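PDB 2CVH: DNA repair and recombination protein RadB from Thermococcus kodakarensis, which probably takes part in DNA repair and homologous recombination as a RecA-like protein that binds DNA and has only very weak ATPase activity. Local coordinates for residues T23-P28 and P148-N153; R175-L180 and R197-P202. All coordinates share one frame; numbering follows the deposited sequence.

Contact 1: residues T23-P28 and P148-N153; sequences TQVYGP and PVIVIN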
loop_
_atom_site.group_PDB
_atom_site.type_symbol
_atom_site.label_atom_id
_atom_site.label_comp_id
_atom_site.label_asym_id
_atom_site.label_seq_id
_atom_site.Cartn_x
_atom_site.Cartn_y
_atom_site.Cartn_z
ATOM N N THR A 23 -1.901 -0.562 -6.939
ATOM C CA THR A 23 -1.394 0.776 -6.722
ATOM C C THR A 23 -0.189 0.597 -5.811
ATOM O O THR A 23 -0.282 -0.071 -4.782
ATOM C CB THR A 23 -2.410 1.696 -6.022
ATOM O OG1 THR A 23 -3.586 1.843 -6.836
ATOM C CG2 THR A 23 -1.788 3.097 -5.787
ATOM N N GLN A 24 0.981 1.032 -6.264
ATOM C CA GLN A 24 2.166 0.964 -5.419
ATOM C C GLN A 24 2.175 2.270 -4.624
ATOM O O GLN A 24 1.789 3.331 -5.137
ATOM C CB GLN A 24 3.453 0.879 -6.249
ATOM C CG GLN A 24 4.712 1.119 -5.418
ATOM C CD GLN A 24 6.011 1.068 -6.204
ATOM O OE1 GLN A 24 7.025 0.595 -5.702
ATOM N NE2 GLN A 24 5.991 1.548 -7.421
ATOM N N VAL A 25 2.489 2.180 -3.344
ATOM C CA VAL A 25 2.591 3.371 -2.510
ATOM C C VAL A 25 3.943 3.164 -1.898
ATOM O O VAL A 25 4.152 2.191 -1.206
ATOM C CB VAL A 25 1.517 3.472 -1.400
ATOM C CG1 VAL A 25 1.757 4.742 -0.567
ATOM C CG2 VAL A 25 0.136 3.555 -2.010
ATOM N N TYR A 26 4.901 4.013 -2.240
ATOM C CA TYR A 26 6.227 3.836 -1.692
ATOM C C TYR A 26 6.805 5.125 -1.074
ATOM O O TYR A 26 6.395 6.240 -1.407
ATOM C CB TYR A 26 7.150 3.225 -2.759
ATOM C CG TYR A 26 7.597 4.196 -3.833
ATOM C CD1 TYR A 26 6.801 4.463 -4.940
ATOM C CD2 TYR A 26 8.803 4.880 -3.704
ATOM C CE1 TYR A 26 7.185 5.388 -5.883
ATOM C CE2 TYR A 26 9.202 5.805 -4.636
ATOM C CZ TYR A 26 8.390 6.057 -5.719
ATOM O OH TYR A 26 8.789 7.000 -6.617
ATOM N N GLY A 27 7.775 4.948 -0.187
ATOM C CA GLY A 27 8.400 6.065 0.491
ATOM C C GLY A 27 9.155 5.535 1.694
ATOM O O GLY A 27 9.132 4.330 1.940
ATOM N N PRO A 28 9.852 6.399 2.452
ATOM C CA PRO A 28 10.619 6.003 3.639
ATOM C C PRO A 28 9.720 5.698 4.842
ATOM O O PRO A 28 8.494 5.868 4.778
ATOM C CB PRO A 28 11.491 7.229 3.891
ATOM C CG PRO A 28 10.597 8.346 3.507
ATOM C CD PRO A 28 9.930 7.855 2.231
ATOM N N PRO A 148 -9.105 -3.011 -4.651
ATOM C CA PRO A 148 -7.734 -2.540 -4.789
ATOM C C PRO A 148 -6.744 -3.414 -4.058
ATOM O O PRO A 148 -7.095 -4.106 -3.096
ATOM C CB PRO A 148 -7.783 -1.156 -4.132
ATOM C CG PRO A 148 -9.257 -0.767 -4.189
ATOM C CD PRO A 148 -9.906 -2.077 -3.845
ATOM N N VAL A 149 -5.530 -3.451 -4.592
ATOM C CA VAL A 149 -4.426 -4.136 -3.963
ATOM C C VAL A 149 -3.336 -3.065 -3.821
ATOM O O VAL A 149 -2.829 -2.555 -4.820
ATOM C CB VAL A 149 -3.876 -5.299 -4.787
ATOM C CG1 VAL A 149 -2.682 -5.904 -4.073
ATOM C CG2 VAL A 149 -4.931 -6.381 -4.950
ATOM N N ILE A 150 -3.058 -2.666 -2.582
ATOM C CA ILE A 150 -2.025 -1.685 -2.291
ATOM C C ILE A 150 -0.748 -2.441 -2.032
ATOM O O ILE A 150 -0.710 -3.391 -1.241
ATOM C CB ILE A 150 -2.366 -0.828 -1.046
ATOM C CG1 ILE A 150 -3.584 0.053 -1.329
ATOM C CG2 ILE A 150 -1.141 0.025 -0.649
ATOM C CD1 ILE A 150 -4.240 0.646 -0.070
ATOM N N VAL A 151 0.296 -2.048 -2.746
ATOM C CA VAL A 151 1.601 -2.661 -2.615
ATOM C C VAL A 151 2.525 -1.587 -2.014
ATOM O O VAL A 151 2.820 -0.568 -2.636
ATOM C CB VAL A 151 2.125 -3.128 -4.001
ATOM C CG1 VAL A 151 3.534 -3.587 -3.878
ATOM C CG2 VAL A 151 1.265 -4.264 -4.538
ATOM N N ILE A 152 2.919 -1.792 -0.773
ATOM C CA ILE A 152 3.767 -0.852 -0.082
ATOM C C ILE A 152 5.224 -1.263 -0.217
ATOM O O ILE A 152 5.543 -2.436 -0.133
ATOM C CB ILE A 152 3.325 -0.742 1.395
ATOM C CG1 ILE A 152 2.031 0.062 1.477
ATOM C CG2 ILE A 152 4.424 -0.137 2.268
ATOM C CD1 ILE A 152 1.350 -0.008 2.842
ATOM N N ASN A 153 6.096 -0.301 -0.512
ATOM C CA ASN A 153 7.523 -0.583 -0.644
ATOM C C ASN A 153 8.287 0.634 -0.138
ATOM O O ASN A 153 7.714 1.708 0.026
ATOM C CB ASN A 153 7.898 -0.794 -2.121
ATOM C CG ASN A 153 7.003 -1.795 -2.823
ATOM O OD1 ASN A 153 7.212 -3.000 -2.724
ATOM N ND2 ASN A 153 5.995 -1.299 -3.535
#
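T23 and V151 join the two strands through their backbones: V151 N donates to T23 O at 2.9 Å. Four more bonds continue this ladder, T23 N to V149 O, V25 N to V151 O, N153 N to V25 O and G27 N to N153 O, so that T23 and V25 use both N-H and C=O, and G27 its N-H, while the backbone groups of Q24 and Y26 turn to strand 178-184. CA-H...O contacts accompany the ladder, as from Y26 CA to N153 O at 3.1 Å.

Among the polar side chains, Q24 and N153 share one face of the sheet. With CG anti to the backbone N (chi1 167°) and an extended chain beyond, Q24 runs past N153, whose amide crosses it at about a right angle; Q24 OE1 lies 3.1 Å from N153 ND2, the two amide planes being 84° apart. An alanine at Q24 would remove both the CG that lies against N153 ND2 and the amide beyond it, and would probably leave the N153 amide freer to turn. Y26 shares this face, Y26 CB lying 3.2 Å from N153 O and its OH hydrogen-bonded to E196.

Apolar contact is sparse and falls on the other face, where V25 CG2 meets I150 CG2 at 4.0 Å; V25 and I152 also touch K33 of helix 33-44.

Parallel pairing of this kind belongs to the central sheet of the RecA-like P-loop NTPase fold, with strand 22-26 leading into the predicted ATP-binding loop at G27 and P28.

Contact 2: residues R175-L180 and R197-P202; sequences RCKDIL and RHRFRP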
loop_
_atom_site.group_PDB
_atom_site.type_symbol
_atom_site.label_atom_id
_atom_site.label_comp_id
_atom_site.label_asym_id
_atom_site.label_seq_id
_atom_site.Cartn_x
_atom_site.Cartn_y
_atom_site.Cartn_z
ATOM N N ARG A 175 3.500 -3.312 -13.526
ATOM C CA ARG A 175 2.631 -4.306 -12.903
ATOM C C ARG A 175 1.630 -3.491 -12.079
ATOM O O ARG A 175 0.482 -3.905 -11.871
ATOM C CB ARG A 175 3.432 -5.213 -11.969
ATOM C CG ARG A 175 3.319 -6.691 -12.278
ATOM C CD ARG A 175 4.111 -7.063 -13.517
ATOM N NE ARG A 175 4.009 -8.485 -13.850
ATOM C CZ ARG A 175 5.039 -9.236 -14.233
ATOM N NH1 ARG A 175 6.255 -8.703 -14.323
ATOM N NH2 ARG A 175 4.853 -10.514 -14.546
ATOM N N CYS A 176 2.094 -2.336 -11.607
ATOM C CA CYS A 176 1.288 -1.425 -10.816
ATOM C C CYS A 176 0.880 -0.283 -11.717
ATOM O O CYS A 176 1.715 0.475 -12.194
ATOM C CB CYS A 176 2.080 -0.922 -9.609
ATOM S SG CYS A 176 2.556 -2.243 -8.435
ATOM N N LYS A 177 -0.407 -0.225 -12.022
ATOM C CA LYS A 177 -0.951 0.806 -12.890
ATOM C C LYS A 177 -0.902 2.185 -12.260
ATOM O O LYS A 177 -0.746 3.188 -12.956
ATOM C CB LYS A 177 -2.390 0.456 -13.275
ATOM C CG LYS A 177 -2.550 -0.072 -14.711
ATOM C CD LYS A 177 -1.533 -1.146 -15.033
ATOM C CE LYS A 177 -1.673 -1.658 -16.436
ATOM N NZ LYS A 177 -0.538 -2.595 -16.678
ATOM N N ASP A 178 -1.090 2.239 -10.951
ATOM C CA ASP A 178 -1.064 3.499 -10.230
ATOM C C ASP A 178 0.121 3.469 -9.274
ATOM O O ASP A 178 0.430 2.424 -8.685
ATOM C CB ASP A 178 -2.369 3.704 -9.461
ATOM C CG ASP A 178 -3.581 3.742 -10.360
ATOM O OD1 ASP A 178 -3.389 3.853 -11.586
ATOM O OD2 ASP A 178 -4.720 3.670 -9.839
ATOM N N ILE A 179 0.811 4.600 -9.155
ATOM C CA ILE A 179 1.978 4.689 -8.296
ATOM C C ILE A 179 1.974 6.027 -7.578
ATOM O O ILE A 179 1.860 7.089 -8.209
ATOM C CB ILE A 179 3.304 4.548 -9.102
ATOM C CG1 ILE A 179 3.319 3.227 -9.889
ATOM C CG2 ILE A 179 4.512 4.608 -8.165
ATOM C CD1 ILE A 179 4.683 2.834 -10.439
ATOM N N LEU A 180 2.061 5.964 -6.255
ATOM C CA LEU A 180 2.094 7.149 -5.418
ATOM C C LEU A 180 3.401 7.161 -4.629
ATOM O O LEU A 180 3.780 6.157 -3.994
ATOM C CB LEU A 180 0.937 7.124 -4.424
ATOM C CG LEU A 180 -0.386 7.824 -4.662
ATOM C CD1 LEU A 180 -1.274 7.545 -3.453
ATOM C CD2 LEU A 180 -0.175 9.305 -4.822
ATOM N N ARG A 197 2.261 7.815 -11.435
ATOM C CA ARG A 197 1.707 7.030 -12.492
ATOM C C ARG A 197 0.276 6.731 -12.170
ATOM O O ARG A 197 -0.077 6.399 -11.028
ATOM C CB ARG A 197 2.516 5.743 -12.644
ATOM C CG ARG A 197 2.040 4.869 -13.785
ATOM C CD ARG A 197 3.215 4.251 -14.498
ATOM N NE ARG A 197 3.645 2.994 -13.915
ATOM C CZ ARG A 197 4.890 2.530 -13.973
ATOM N NH1 ARG A 197 5.853 3.217 -14.575
ATOM N NH2 ARG A 197 5.163 1.346 -13.472
ATOM N N HIS A 198 -0.572 6.933 -13.160
ATOM C CA HIS A 198 -1.965 6.647 -12.978
ATOM C C HIS A 198 -2.549 6.424 -14.333
ATOM O O HIS A 198 -2.018 6.889 -15.343
ATOM C CB HIS A 198 -2.688 7.779 -12.282
ATOM C CG HIS A 198 -3.974 7.359 -11.642
ATOM N ND1 HIS A 198 -5.196 7.448 -12.278
ATOM C CD2 HIS A 198 -4.224 6.852 -10.411
ATOM C CE1 HIS A 198 -6.144 7.020 -11.469
ATOM N NE2 HIS A 198 -5.582 6.651 -10.331
ATOM N N ARG A 199 -3.683 5.759 -14.338
ATOM C CA ARG A 199 -4.347 5.416 -15.569
ATOM C C ARG A 199 -5.110 6.533 -16.247
ATOM O O ARG A 199 -5.204 6.553 -17.472
ATOM C CB ARG A 199 -5.244 4.205 -15.323
ATOM C CG ARG A 199 -4.446 2.959 -14.937
ATOM C CD ARG A 199 -4.863 2.418 -13.585
ATOM N NE ARG A 199 -6.305 2.228 -13.504
ATOM C CZ ARG A 199 -7.103 2.921 -12.704
ATOM N NH1 ARG A 199 -6.594 3.854 -11.905
ATOM N NH2 ARG A 199 -8.410 2.684 -12.716
ATOM N N PHE A 200 -5.680 7.445 -15.470
ATOM C CA PHE A 200 -6.445 8.519 -16.078
ATOM C C PHE A 200 -6.233 9.882 -15.429
ATOM O O PHE A 200 -6.458 10.904 -16.062
ATOM C CB PHE A 200 -7.940 8.157 -16.124
ATOM C CG PHE A 200 -8.610 8.126 -14.768
ATOM C CD1 PHE A 200 -9.240 9.266 -14.261
ATOM C CD2 PHE A 200 -8.581 6.975 -13.981
ATOM C CE1 PHE A 200 -9.823 9.263 -12.987
ATOM C CE2 PHE A 200 -9.166 6.968 -12.703
ATOM C CZ PHE A 200 -9.783 8.115 -12.208
ATOM N N ARG A 201 -5.818 9.902 -14.167
ATOM C CA ARG A 201 -5.595 11.162 -13.463
ATOM C C ARG A 201 -4.278 11.751 -13.923
ATOM O O ARG A 201 -3.326 10.999 -14.176
ATOM C CB ARG A 201 -5.499 10.919 -11.950
ATOM C CG ARG A 201 -6.838 10.716 -11.222
ATOM C CD ARG A 201 -7.659 11.973 -11.264
ATOM N NE ARG A 201 -6.982 13.085 -10.608
ATOM C CZ ARG A 201 -7.248 14.370 -10.829
ATOM N NH1 ARG A 201 -8.175 14.729 -11.709
ATOM N NH2 ARG A 201 -6.631 15.300 -10.104
ATOM N N PRO A 202 -4.199 13.098 -14.059
ATOM C CA PRO A 202 -2.940 13.724 -14.487
ATOM C C PRO A 202 -1.793 13.316 -13.560
ATOM O O PRO A 202 -1.930 13.292 -12.338
ATOM C CB PRO A 202 -3.249 15.213 -14.379
ATOM C CG PRO A 202 -4.679 15.276 -14.769
ATOM C CD PRO A 202 -5.288 14.097 -14.012
#
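I179 and R197 form an antiparallel hydrogen-bonded pair in the mixed sheet of the RecA-like fold, where strand 178-184 meets the end of strand 190-197. I179 N donates to R197 O at 2.7 Å; the return bond from R197 N to I179 O is weak.

From this pair the R197 side chain lies alongside I179 and leaves the sheet on the same face. R197 CB packs on I179 CB and I179 CG1, each at 3.8 Å. R197 CG, placed anti to the backbone N (chi1 -177°), passes K177 O at 3.4 Å. Bends at chi2 and chi3 then swing the chain along the 175-180 segment and bring R197 NE to 3.6 Å from C176 O, with this carbonyl oxygen at the edge of the guanidinium, in its plane. NE is buried here without a polar partner in the model. At the tip, I179 CD1 lies over one face of the guanidinium, toward the rim and 3.4 Å from R197 NH2, while Y174 contributes a cation-pi contact.

Beyond the pair, the chain after R197 wraps round the carboxylate of D178. The H198 ring stacks on that carboxylate, their planes 17° apart, and R199 comes to it obliquely in a salt bridge that links the strand to the loop. On the loop side, H198 ND1 accepts hydrogen bonds from both F200 N and R201 N, each at 3.2 Å, which probably helps to hold the ring's rotation. On the strand side, D178 OD2 meets R199 NH1 at 2.8 Å in the salt bridge.

Contact 1 and contact 2 sit in one sheet, their centres about 11 Å apart, and strand 22-26 bridges them: it pairs with strand 149-153 in the first and borders strand 178-184, which carries part of the second. Probable backbone hydrogen bonds make the join, Q24 N to D178 O at 2.8 Å and Q24 O to L180 N at 2.9 Å. Side chains add to it, with T23 OG1 3.4 Å from D178 CB and Q24 NE2 3.5 Å from I179 CG2. The predicted ATP site begins within contact 1 at G27 and P28; in contact 2 the I179 side chain stands about 10 Å from G27.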